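Local atomic coordinates of mosquitocidal toxin (Lysinibacillus sphaericus, PDB entry 2VSE), a protein that is toxic to mosquitoes, probably by ADP-ribosylating proteins of the target cell with an enzymatic domain accompanied by four ricin-B-like lectin repeats. Residues Phe703-Lys708 with Gln735-Lys740; Ala724-Asn729 with Asn813-Ile818; Phe367-Asn372 with Ser402-Leu407; Leu330-Asn335 with Gln356-Glu361. One frame throughout, in Å; residues are numbered along the deposited sequence.

Contact 1: Phe703-Lys708 with Gln735-Lys740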
# COMPACT_ATOMS: atom_id res chain seq x y z
N PHE A 703 18.17 -13.29 23.86
CA PHE A 703 18.81 -12.26 23.07
C PHE A 703 20.26 -12.08 23.49
O PHE A 703 20.58 -12.23 24.67
CB PHE A 703 18.07 -10.92 23.21
CG PHE A 703 16.63 -10.96 22.75
CD1 PHE A 703 16.30 -10.67 21.42
CD2 PHE A 703 15.59 -11.26 23.63
CE1 PHE A 703 14.97 -10.68 20.99
CE2 PHE A 703 14.28 -11.27 23.20
CZ PHE A 703 13.96 -10.98 21.88
N ASN A 704 21.13 -11.81 22.52
CA ASN A 704 22.40 -11.17 22.79
C ASN A 704 22.12 -9.68 22.77
O ASN A 704 21.42 -9.19 21.86
CB ASN A 704 23.42 -11.51 21.71
CG ASN A 704 23.73 -13.00 21.62
OD1 ASN A 704 24.03 -13.49 20.55
ND2 ASN A 704 23.66 -13.72 22.74
N ILE A 705 22.58 -8.97 23.78
CA ILE A 705 22.34 -7.55 23.84
C ILE A 705 23.62 -6.88 23.42
O ILE A 705 24.59 -6.81 24.19
CB ILE A 705 21.87 -7.12 25.23
CG1 ILE A 705 20.60 -7.89 25.62
CG2 ILE A 705 21.59 -5.65 25.22
CD1 ILE A 705 20.22 -7.80 27.11
N SER A 706 23.65 -6.42 22.17
CA SER A 706 24.89 -5.91 21.59
C SER A 706 24.93 -4.40 21.53
O SER A 706 23.89 -3.73 21.42
CB SER A 706 25.13 -6.52 20.21
OG SER A 706 24.37 -5.86 19.25
N SER A 707 26.14 -3.86 21.57
CA SER A 707 26.29 -2.43 21.60
C SER A 707 26.21 -1.81 20.21
O SER A 707 26.86 -2.28 19.26
CB SER A 707 27.61 -2.05 22.24
OG SER A 707 27.70 -0.65 22.22
N LYS A 708 25.44 -0.74 20.09
CA LYS A 708 25.44 0.05 18.86
C LYS A 708 26.86 0.50 18.48
O LYS A 708 27.18 0.60 17.31
CB LYS A 708 24.54 1.28 19.00
CG LYS A 708 24.36 2.03 17.69
CD LYS A 708 23.88 3.46 17.89
CE LYS A 708 23.68 4.14 16.53
NZ LYS A 708 22.66 3.41 15.74
N GLN A 735 25.82 -14.93 27.94
CA GLN A 735 25.63 -13.82 27.01
C GLN A 735 24.24 -13.93 26.37
O GLN A 735 23.86 -13.15 25.48
CB GLN A 735 26.71 -13.87 25.93
CG GLN A 735 28.07 -13.45 26.44
CD GLN A 735 29.15 -13.51 25.38
OE1 GLN A 735 29.19 -14.43 24.55
NE2 GLN A 735 30.03 -12.52 25.38
N SER A 736 23.48 -14.91 26.82
CA SER A 736 22.17 -15.12 26.26
C SER A 736 21.10 -14.83 27.30
O SER A 736 20.79 -15.68 28.15
CB SER A 736 22.04 -16.55 25.71
OG SER A 736 20.78 -16.71 25.11
N TRP A 737 20.53 -13.64 27.21
CA TRP A 737 19.60 -13.14 28.22
C TRP A 737 18.15 -13.36 27.85
O TRP A 737 17.72 -13.06 26.73
CB TRP A 737 19.82 -11.64 28.40
CG TRP A 737 21.17 -11.31 28.85
CD1 TRP A 737 22.27 -11.07 28.07
CD2 TRP A 737 21.60 -11.19 30.21
NE1 TRP A 737 23.36 -10.80 28.86
CE2 TRP A 737 22.98 -10.86 30.18
CE3 TRP A 737 20.96 -11.32 31.45
CZ2 TRP A 737 23.73 -10.65 31.35
CZ3 TRP A 737 21.72 -11.11 32.61
CH2 TRP A 737 23.08 -10.79 32.55
N LYS A 738 17.39 -13.87 28.80
CA LYS A 738 15.95 -14.01 28.64
C LYS A 738 15.30 -12.67 28.96
O LYS A 738 15.63 -12.02 29.95
CB LYS A 738 15.41 -15.09 29.58
CG LYS A 738 13.92 -15.37 29.52
CD LYS A 738 13.52 -16.14 28.27
CE LYS A 738 12.24 -16.93 28.49
NZ LYS A 738 11.32 -16.14 29.35
N LEU A 739 14.37 -12.24 28.11
CA LEU A 739 13.60 -11.05 28.40
C LEU A 739 12.21 -11.42 28.84
O LEU A 739 11.41 -11.97 28.08
CB LEU A 739 13.61 -10.08 27.22
CG LEU A 739 14.68 -8.97 27.36
CD1 LEU A 739 16.09 -9.51 27.24
CD2 LEU A 739 14.46 -7.86 26.34
N LYS A 740 11.94 -11.18 30.12
CA LYS A 740 10.68 -11.53 30.73
C LYS A 740 9.85 -10.28 30.90
O LYS A 740 10.10 -9.47 31.80
CB LYS A 740 10.91 -12.21 32.08
CG LYS A 740 9.60 -12.65 32.76
CD LYS A 740 9.86 -13.17 34.17
CE LYS A 740 8.56 -13.59 34.83
NZ LYS A 740 8.78 -14.71 35.77
O HOH W 1 24.30 -10.50 25.35
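The indole of Trp-737 has the carbonyl oxygen of Phe-703 at its edge and in its plane, together with a bridging water, while CD1 of Ile-705 reaches it obliquely, 4.0 Å from Trp-737 CD1. Round the phenyl ring of Phe-703 the pattern is similar: Trp-737 O lies near the ring plane at the edge, and Leu-739 CD1 comes in obliquely, 4.0 Å from Phe-703 CD2. Ile-705 and Trp-737 cross at about a right angle, as do Phe-703 and Leu-739.

Between these groups Phe-703 and Trp-737 form an antiparallel hydrogen-bonded pair. Phe-703 N donates to Trp-737 O at 2.9 Å, and Trp-737 N returns the bond to Phe-703 O. Beyond this pair the two chains splay apart, their strand axes at 99°, and side chains and water take over. Asn-704 ND2 donates a hydrogen bond to Gln-735 O at 2.8 Å, from above the carbonyl plane. The same oxygen accepts a hydrogen bond from the water, which accepts in turn from Ile-705 N (2.8 Å).

Gln-735, Ser-736 and Trp-737 spell the QxW signature of ricin-B lectins, and Trp-737 NE1 bonds to Ile-715 O. Strand 701-707 lies between 737-742 and 830-834, with Phe-832 touching both Ile-705 and Leu-739. Strand 747-752 pairs with the other side of 737-742 and sets Ile-750 and Ile-752 against the Trp-737 side chain.

Contact 2: Ala724-Asn729 with Asn813-Ile818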
# COMPACT_ATOMS: atom_id res chain seq x y z
N ALA A 724 27.45 -7.41 35.45
CA ALA A 724 27.38 -7.40 34.00
C ALA A 724 28.63 -6.73 33.47
O ALA A 724 29.07 -5.72 34.02
CB ALA A 724 26.15 -6.66 33.52
N VAL A 725 29.20 -7.28 32.40
CA VAL A 725 30.34 -6.67 31.71
C VAL A 725 30.10 -6.70 30.21
O VAL A 725 29.14 -7.36 29.74
CB VAL A 725 31.68 -7.42 31.99
CG1 VAL A 725 32.02 -7.41 33.50
CG2 VAL A 725 31.64 -8.86 31.42
N ILE A 726 30.97 -6.04 29.46
CA ILE A 726 30.95 -6.13 27.99
C ILE A 726 32.03 -7.11 27.58
O ILE A 726 33.06 -7.19 28.21
CB ILE A 726 31.23 -4.75 27.31
CG1 ILE A 726 30.62 -4.66 25.92
CG2 ILE A 726 32.75 -4.46 27.24
CD1 ILE A 726 29.10 -4.63 25.86
N PHE A 727 31.82 -7.85 26.50
CA PHE A 727 32.78 -8.88 26.09
C PHE A 727 32.46 -9.34 24.67
O PHE A 727 31.28 -9.33 24.27
CB PHE A 727 32.71 -10.08 27.05
CG PHE A 727 33.93 -10.96 27.02
CD1 PHE A 727 34.94 -10.80 27.97
CD2 PHE A 727 34.08 -11.96 26.06
CE1 PHE A 727 36.08 -11.61 27.95
CE2 PHE A 727 35.21 -12.76 26.03
CZ PHE A 727 36.21 -12.58 26.99
N ASP A 728 33.47 -9.74 23.89
CA ASP A 728 33.23 -10.28 22.56
C ASP A 728 32.11 -11.33 22.60
O ASP A 728 31.98 -12.09 23.56
CB ASP A 728 34.46 -10.97 21.95
CG ASP A 728 35.66 -10.06 21.85
OD1 ASP A 728 35.51 -8.85 21.58
OD2 ASP A 728 36.78 -10.57 22.03
N ASN A 729 31.29 -11.36 21.56
CA ASN A 729 30.29 -12.41 21.43
C ASN A 729 31.02 -13.72 21.15
O ASN A 729 31.64 -13.89 20.09
CB ASN A 729 29.33 -12.09 20.28
CG ASN A 729 28.12 -13.07 20.17
OD1 ASN A 729 28.16 -14.22 20.62
ND2 ASN A 729 27.04 -12.58 19.57
N ASN A 813 37.43 -6.00 26.52
CA ASN A 813 36.81 -7.11 27.22
C ASN A 813 36.87 -6.93 28.74
O ASN A 813 37.94 -6.60 29.31
CB ASN A 813 37.48 -8.44 26.82
CG ASN A 813 37.00 -8.97 25.46
OD1 ASN A 813 35.87 -8.70 25.03
ND2 ASN A 813 37.86 -9.75 24.80
N ASN A 814 35.71 -7.16 29.38
CA ASN A 814 35.53 -7.12 30.83
C ASN A 814 35.30 -5.73 31.43
O ASN A 814 35.23 -5.59 32.66
CB ASN A 814 36.65 -7.86 31.59
CG ASN A 814 36.51 -9.37 31.50
OD1 ASN A 814 35.47 -9.93 31.89
ND2 ASN A 814 37.53 -10.05 30.99
N THR A 815 35.18 -4.72 30.57
CA THR A 815 34.77 -3.40 31.03
C THR A 815 33.36 -3.55 31.59
O THR A 815 32.49 -4.08 30.91
CB THR A 815 34.77 -2.40 29.87
OG1 THR A 815 36.07 -2.37 29.26
CG2 THR A 815 34.40 -1.02 30.37
N PRO A 816 33.14 -3.14 32.85
CA PRO A 816 31.80 -3.27 33.45
C PRO A 816 30.72 -2.47 32.73
O PRO A 816 31.03 -1.49 32.05
CB PRO A 816 32.00 -2.70 34.86
CG PRO A 816 33.21 -1.91 34.79
CD PRO A 816 34.10 -2.55 33.79
N ILE A 817 29.47 -2.90 32.88
CA ILE A 817 28.31 -2.11 32.51
C ILE A 817 27.94 -1.37 33.78
O ILE A 817 27.91 -1.98 34.85
CB ILE A 817 27.14 -3.02 32.02
CG1 ILE A 817 27.64 -4.08 31.02
CG2 ILE A 817 26.00 -2.23 31.39
CD1 ILE A 817 28.09 -3.52 29.66
N ILE A 818 27.77 -0.05 33.67
CA ILE A 818 27.29 0.79 34.80
C ILE A 818 25.91 1.32 34.42
O ILE A 818 25.39 0.99 33.32
CB ILE A 818 28.24 1.96 35.11
CG1 ILE A 818 28.45 2.85 33.88
CG2 ILE A 818 29.59 1.46 35.67
CD1 ILE A 818 28.89 4.26 34.20
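Two beta hairpins of the C-terminal ricin-B-like beta-trefoil repeat meet here: strand 724-728, paired with 713-717, runs against the approach to strand 817-821, which pairs with 802-806. Backbone bonds stitch them at three points. Ile-817 N donates to Ala-724 O, Ile-726 N to Thr-815 O (2.9 Å), and Asn-814 N to Ile-726 O (2.9 Å).

Among the apolar side chains, Ile-817 CG1 packs 3.9 Å from Ala-724 CB, and its CD1 meets Ile-726 CD1 at 4.1 Å, the two isoleucines crossing at about a right angle. Trp-830 touches both Ile-726 and Ile-817, which are buried.

The other end is held by Asn-813. Its amide lies flat over one face of the Phe-727 ring, with CG 3.6 Å above the ring plane and over its centre, the two planes only 13° apart. Asn-814 ND2 stands at the edge of the same ring, 3.7 Å from Phe-727 CE1. With CG beside its backbone N (chi1 -79°), Asn-813 can use both ends of its amide on Asp-728: OD1 accepts from Asp-728 N at 2.9 Å, and ND2 donates to OD2 at 3.1 Å. The latter bond lies in the amide plane but meets the carboxylate from above its own plane.

Asp-728 OD1 forms a salt bridge with Lys-713, which also makes a weak bond to Asn-813 OD1. The lysine probably keeps the carboxylate ionised, and the two amide bonds should fix the rotation of the Asn-813 amide, consistent with its lying flat on the phenyl ring.

Contact 3: Phe367-Asn372 with Ser402-Leu407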
# COMPACT_ATOMS: atom_id res chain seq x y z
N PHE A 367 1.68 -6.38 -30.61
CA PHE A 367 0.50 -5.71 -31.15
C PHE A 367 -0.27 -6.71 -32.02
O PHE A 367 0.27 -7.75 -32.40
CB PHE A 367 0.91 -4.47 -31.96
CG PHE A 367 1.59 -3.41 -31.14
CD1 PHE A 367 0.85 -2.36 -30.58
CD2 PHE A 367 2.96 -3.45 -30.92
CE1 PHE A 367 1.48 -1.37 -29.82
CE2 PHE A 367 3.60 -2.47 -30.16
CZ PHE A 367 2.85 -1.43 -29.61
N TYR A 368 -1.53 -6.40 -32.32
CA TYR A 368 -2.40 -7.31 -33.08
C TYR A 368 -2.73 -6.80 -34.47
O TYR A 368 -3.00 -5.61 -34.65
CB TYR A 368 -3.71 -7.57 -32.32
CG TYR A 368 -3.49 -8.28 -31.00
CD1 TYR A 368 -3.46 -9.67 -30.93
CD2 TYR A 368 -3.28 -7.55 -29.83
CE1 TYR A 368 -3.24 -10.32 -29.73
CE2 TYR A 368 -3.08 -8.19 -28.63
CZ TYR A 368 -3.05 -9.58 -28.58
OH TYR A 368 -2.83 -10.23 -27.38
N LYS A 369 -2.73 -7.71 -35.43
CA LYS A 369 -3.21 -7.45 -36.79
C LYS A 369 -4.53 -8.19 -37.01
O LYS A 369 -4.68 -9.35 -36.62
CB LYS A 369 -2.19 -7.88 -37.86
CG LYS A 369 -0.73 -7.46 -37.59
CD LYS A 369 -0.35 -6.11 -38.20
CE LYS A 369 0.09 -6.25 -39.66
NZ LYS A 369 1.04 -5.17 -40.07
N PHE A 370 -5.49 -7.50 -37.62
CA PHE A 370 -6.76 -8.11 -37.98
C PHE A 370 -6.75 -8.36 -39.49
O PHE A 370 -6.51 -7.43 -40.26
CB PHE A 370 -7.93 -7.17 -37.66
CG PHE A 370 -8.15 -6.93 -36.20
CD1 PHE A 370 -9.18 -7.58 -35.52
CD2 PHE A 370 -7.37 -6.01 -35.50
CE1 PHE A 370 -9.40 -7.35 -34.18
CE2 PHE A 370 -7.59 -5.77 -34.15
CZ PHE A 370 -8.61 -6.44 -33.49
N ARG A 371 -6.99 -9.60 -39.90
CA ARG A 371 -7.19 -9.89 -41.31
C ARG A 371 -8.49 -10.65 -41.56
O ARG A 371 -8.83 -11.59 -40.83
CB ARG A 371 -5.94 -10.54 -41.94
CG ARG A 371 -5.66 -12.01 -41.61
CD ARG A 371 -4.15 -12.31 -41.54
NE ARG A 371 -3.43 -12.08 -42.80
CZ ARG A 371 -2.12 -11.88 -42.90
NH1 ARG A 371 -1.35 -11.88 -41.82
NH2 ARG A 371 -1.57 -11.68 -44.09
N ASN A 372 -9.23 -10.22 -42.57
CA ASN A 372 -10.56 -10.77 -42.86
C ASN A 372 -10.53 -12.24 -43.27
O ASN A 372 -9.69 -12.66 -44.07
CB ASN A 372 -11.26 -9.94 -43.94
CG ASN A 372 -12.72 -10.29 -44.06
OD1 ASN A 372 -13.11 -11.13 -44.86
ND2 ASN A 372 -13.55 -9.64 -43.24
N SER A 402 2.38 1.39 -39.11
CA SER A 402 1.84 1.17 -37.77
C SER A 402 0.33 1.41 -37.67
O SER A 402 -0.27 1.16 -36.61
CB SER A 402 2.58 2.03 -36.76
OG SER A 402 3.92 1.59 -36.65
N SER A 403 -0.27 1.89 -38.75
CA SER A 403 -1.71 2.14 -38.78
C SER A 403 -2.51 0.84 -38.91
O SER A 403 -3.73 0.84 -38.71
CB SER A 403 -2.07 3.13 -39.89
OG SER A 403 -1.69 2.64 -41.16
N GLN A 404 -1.85 -0.26 -39.26
CA GLN A 404 -2.54 -1.56 -39.28
C GLN A 404 -2.19 -2.43 -38.05
O GLN A 404 -2.56 -3.61 -37.98
CB GLN A 404 -2.40 -2.31 -40.63
CG GLN A 404 -1.00 -2.76 -41.02
CD GLN A 404 -0.93 -3.41 -42.41
OE1 GLN A 404 -0.22 -4.40 -42.60
NE2 GLN A 404 -1.65 -2.85 -43.38
N GLU A 405 -1.49 -1.82 -37.09
CA GLU A 405 -1.21 -2.48 -35.82
C GLU A 405 -2.14 -1.93 -34.73
O GLU A 405 -2.39 -0.72 -34.66
CB GLU A 405 0.27 -2.36 -35.43
CG GLU A 405 1.23 -3.13 -36.37
CD GLU A 405 2.66 -3.27 -35.82
OE1 GLU A 405 3.61 -2.88 -36.52
OE2 GLU A 405 2.84 -3.77 -34.69
N TRP A 406 -2.67 -2.83 -33.90
CA TRP A 406 -3.67 -2.45 -32.90
C TRP A 406 -3.39 -3.03 -31.51
O TRP A 406 -2.75 -4.08 -31.38
CB TRP A 406 -5.07 -2.90 -33.33
CG TRP A 406 -5.47 -2.43 -34.69
CD1 TRP A 406 -5.17 -3.01 -35.89
CD2 TRP A 406 -6.26 -1.27 -34.99
NE1 TRP A 406 -5.72 -2.29 -36.91
CE2 TRP A 406 -6.40 -1.22 -36.39
CE3 TRP A 406 -6.87 -0.29 -34.21
CZ2 TRP A 406 -7.13 -0.21 -37.04
CZ3 TRP A 406 -7.59 0.72 -34.85
CH2 TRP A 406 -7.70 0.75 -36.26
N LEU A 407 -3.90 -2.34 -30.49
CA LEU A 407 -3.97 -2.87 -29.13
C LEU A 407 -5.40 -3.32 -28.83
O LEU A 407 -6.36 -2.61 -29.13
CB LEU A 407 -3.54 -1.82 -28.11
CG LEU A 407 -2.08 -1.34 -28.07
CD1 LEU A 407 -1.99 -0.07 -27.28
CD2 LEU A 407 -1.17 -2.40 -27.47
O HOH W 2 -4.96 -5.10 -38.32
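Lys-369 folds over Gln-404. From CB its chain sets off with CG beside the backbone N and then bends twice (chi2 -92°, chi3 -85°), which turns its outer half across the opposite segment. CD arrives 3.3 Å from Gln-404 O and also rests against Glu-405 CG. CE passes Gln-404 OE1, and NZ ends 2.9 Å from that oxygen, donating in the carbonyl plane and on a lone pair. Asn-399 N is a second donor to Gln-404 OE1, while Glu-405 OE2 is bound to Asn-363 ND2 and lies 3.4 Å from Phe-367 CB.

Next to the lysine in the chain, Tyr-368 forms an antiparallel hydrogen-bonded pair with Trp-406: Tyr-368 N donates to Trp-406 O at 2.8 Å, and Trp-406 N to Tyr-368 O. A water accepts from Phe-370 N and lies where it can donate to Gln-404 O, one of several acceptors near it.

Phe-370 directs its edge at the face of Trp-406, a T-shaped pair with the planes at 84° and the phenyl centroid 5.4 Å from that of the five-membered ring. At the other end Phe-367 CE1 packs on Leu-407 CD2 (3.7 Å).

Ile-275 touches both side chains of the T-shaped pair, and Trp-406 NE1 bonds to Leu-380 O. Gln-404, Glu-405 and Trp-406 make up a QxW triplet, the sequence hallmark of the ricin-B beta-trefoil, whose tryptophan is buried here among Phe-370, Ile-275 and Leu-382.

Contact 4: Leu330-Asn335 with Gln356-Glu361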
# COMPACT_ATOMS: atom_id res chain seq x y z
N LEU A 330 -24.96 -5.29 -34.37
CA LEU A 330 -24.12 -4.84 -35.48
C LEU A 330 -22.69 -5.32 -35.33
O LEU A 330 -22.05 -5.08 -34.32
CB LEU A 330 -24.16 -3.32 -35.63
CG LEU A 330 -25.43 -2.69 -36.22
CD1 LEU A 330 -25.26 -1.19 -36.32
CD2 LEU A 330 -25.75 -3.28 -37.59
N LEU A 331 -22.19 -5.99 -36.37
CA LEU A 331 -20.86 -6.59 -36.35
C LEU A 331 -19.89 -5.81 -37.24
O LEU A 331 -20.26 -5.35 -38.33
CB LEU A 331 -20.92 -8.06 -36.82
CG LEU A 331 -21.64 -9.12 -35.97
CD1 LEU A 331 -23.16 -8.89 -35.86
CD2 LEU A 331 -21.35 -10.52 -36.49
N LEU A 332 -18.67 -5.66 -36.76
CA LEU A 332 -17.59 -5.05 -37.54
C LEU A 332 -17.38 -5.88 -38.80
O LEU A 332 -16.95 -7.03 -38.72
CB LEU A 332 -16.32 -4.99 -36.70
CG LEU A 332 -15.21 -4.08 -37.20
CD1 LEU A 332 -14.43 -3.50 -36.04
CD2 LEU A 332 -14.28 -4.85 -38.13
N SER A 333 -17.70 -5.29 -39.95
CA SER A 333 -17.83 -6.02 -41.21
C SER A 333 -17.10 -5.34 -42.38
O SER A 333 -17.01 -4.11 -42.44
CB SER A 333 -19.31 -6.14 -41.59
OG SER A 333 -20.03 -6.93 -40.66
N TRP A 334 -16.62 -6.17 -43.31
CA TRP A 334 -16.21 -5.72 -44.64
C TRP A 334 -17.09 -6.42 -45.67
O TRP A 334 -17.06 -7.64 -45.79
CB TRP A 334 -14.73 -6.02 -44.92
CG TRP A 334 -14.31 -5.75 -46.35
CD1 TRP A 334 -14.42 -4.57 -47.02
CD2 TRP A 334 -13.72 -6.68 -47.27
NE1 TRP A 334 -13.95 -4.70 -48.31
CE2 TRP A 334 -13.51 -5.99 -48.49
CE3 TRP A 334 -13.36 -8.04 -47.19
CZ2 TRP A 334 -12.95 -6.61 -49.63
CZ3 TRP A 334 -12.79 -8.65 -48.32
CH2 TRP A 334 -12.60 -7.94 -49.52
N ASN A 335 -17.88 -5.64 -46.41
CA ASN A 335 -18.77 -6.21 -47.42
C ASN A 335 -18.00 -6.60 -48.69
O ASN A 335 -17.89 -5.83 -49.66
CB ASN A 335 -19.94 -5.25 -47.71
CG ASN A 335 -20.85 -5.74 -48.83
OD1 ASN A 335 -20.80 -6.91 -49.25
ND2 ASN A 335 -21.70 -4.85 -49.33
N GLN A 356 -17.45 -11.17 -42.01
CA GLN A 356 -17.60 -10.57 -40.68
C GLN A 356 -16.78 -11.36 -39.66
O GLN A 356 -17.00 -11.26 -38.46
CB GLN A 356 -19.05 -10.51 -40.24
CG GLN A 356 -19.98 -9.87 -41.26
CD GLN A 356 -21.43 -9.95 -40.83
OE1 GLN A 356 -21.99 -11.04 -40.69
NE2 GLN A 356 -22.04 -8.79 -40.61
N TYR A 357 -15.85 -12.17 -40.15
CA TYR A 357 -14.93 -12.88 -39.29
C TYR A 357 -13.53 -12.35 -39.51
O TYR A 357 -13.16 -11.98 -40.64
CB TYR A 357 -14.96 -14.38 -39.55
CG TYR A 357 -16.15 -15.10 -38.98
CD1 TYR A 357 -16.09 -15.68 -37.71
CD2 TYR A 357 -17.34 -15.23 -39.71
CE1 TYR A 357 -17.18 -16.37 -37.17
CE2 TYR A 357 -18.44 -15.92 -39.18
CZ TYR A 357 -18.34 -16.48 -37.91
OH TYR A 357 -19.41 -17.14 -37.38
N TRP A 358 -12.75 -12.32 -38.44
CA TRP A 358 -11.42 -11.76 -38.46
C TRP A 358 -10.51 -12.71 -37.73
O TRP A 358 -10.87 -13.18 -36.65
CB TRP A 358 -11.42 -10.39 -37.78
CG TRP A 358 -12.38 -9.45 -38.43
CD1 TRP A 358 -13.69 -9.29 -38.11
CD2 TRP A 358 -12.12 -8.58 -39.52
NE1 TRP A 358 -14.27 -8.36 -38.94
CE2 TRP A 358 -13.32 -7.90 -39.82
CE3 TRP A 358 -10.97 -8.29 -40.29
CZ2 TRP A 358 -13.43 -6.96 -40.85
CZ3 TRP A 358 -11.07 -7.34 -41.30
CH2 TRP A 358 -12.30 -6.69 -41.58
N THR A 359 -9.36 -13.04 -38.32
CA THR A 359 -8.32 -13.71 -37.55
C THR A 359 -7.50 -12.62 -36.88
O THR A 359 -7.31 -11.53 -37.44
CB THR A 359 -7.40 -14.61 -38.41
OG1 THR A 359 -6.75 -13.81 -39.40
CG2 THR A 359 -8.17 -15.75 -39.07
N ILE A 360 -7.04 -12.91 -35.67
CA ILE A 360 -6.32 -11.95 -34.85
C ILE A 360 -4.96 -12.55 -34.50
O ILE A 360 -4.88 -13.50 -33.72
CB ILE A 360 -7.12 -11.63 -33.58
CG1 ILE A 360 -8.50 -11.05 -33.95
CG2 ILE A 360 -6.33 -10.69 -32.68
CD1 ILE A 360 -9.38 -10.63 -32.75
N GLU A 361 -3.91 -12.01 -35.11
CA GLU A 361 -2.55 -12.49 -34.93
C GLU A 361 -1.69 -11.47 -34.18
O GLU A 361 -1.69 -10.29 -34.52
CB GLU A 361 -1.92 -12.76 -36.30
CG GLU A 361 -2.66 -13.82 -37.13
CD GLU A 361 -2.34 -13.72 -38.62
OE1 GLU A 361 -1.89 -12.64 -39.07
OE2 GLU A 361 -2.56 -14.72 -39.33
O HOH W 3 -17.22 -9.14 -36.71
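Ser-333 OG is gripped from both segments: it accepts from Gln-356 NE2 at 2.7 Å and donates to Leu-331 O at 2.8 Å within its own strand. The serine oxygen lies in the amide plane of Gln-356, whose side chain runs extended beyond CG. Thr-349 O takes a further bond from NE2, and Ser-351 N donates to OE1, so both ends of the amide are occupied.

A second polar centre is Leu-332 O. The indole N-H of Trp-358 points at it, with NE1 3.0 Å from Leu-332 O and the bond nearly straight at 166°, the oxygen in the ring plane but the donor above the carbonyl plane. A water also donates to Leu-332 O (2.9 Å) and to Gln-356 O.

Two apolar groups touch the six-membered ring of the indole. Leu-332 CD2 lies 3.5 Å from Trp-358 CZ2, its side chain crossing the tryptophan at about a right angle, and Trp-334 CB lies 4.2 Å from Trp-358 CH2.

Gln-356, Tyr-357 and Trp-358 form a QxW triplet. Its glutamine and tryptophan each donate to strand 331-333, by side-chain bonds in place of a regular backbone pairing, which meets the polar needs of buried groups and fixes the rotation of both the amide and the indole.

The four contacts fall into two pairs at opposite sides of the chain's centre. Contacts 4 and 3 come first in the sequence, in series, within the first ricin-B-like repeat; their centres are about 12 Å apart. They share the two-stranded sheet of 358-362 and 368-372, across which Arg-371 and Glu-361 form a salt bridge. Contacts 1 and 2 lie within the last repeat, their centres likewise about 12 Å apart, but their segments alternate along the chain; Gln-735 NE2 probably bonds to Asp-728 O. Between the pairs the centres are about 66 to 83 Å apart, and no atoms touch. Separate lectin repeats thus reuse QxW triplets (contacts 1, 3 and 4) on opposite sides of the toxin's centre.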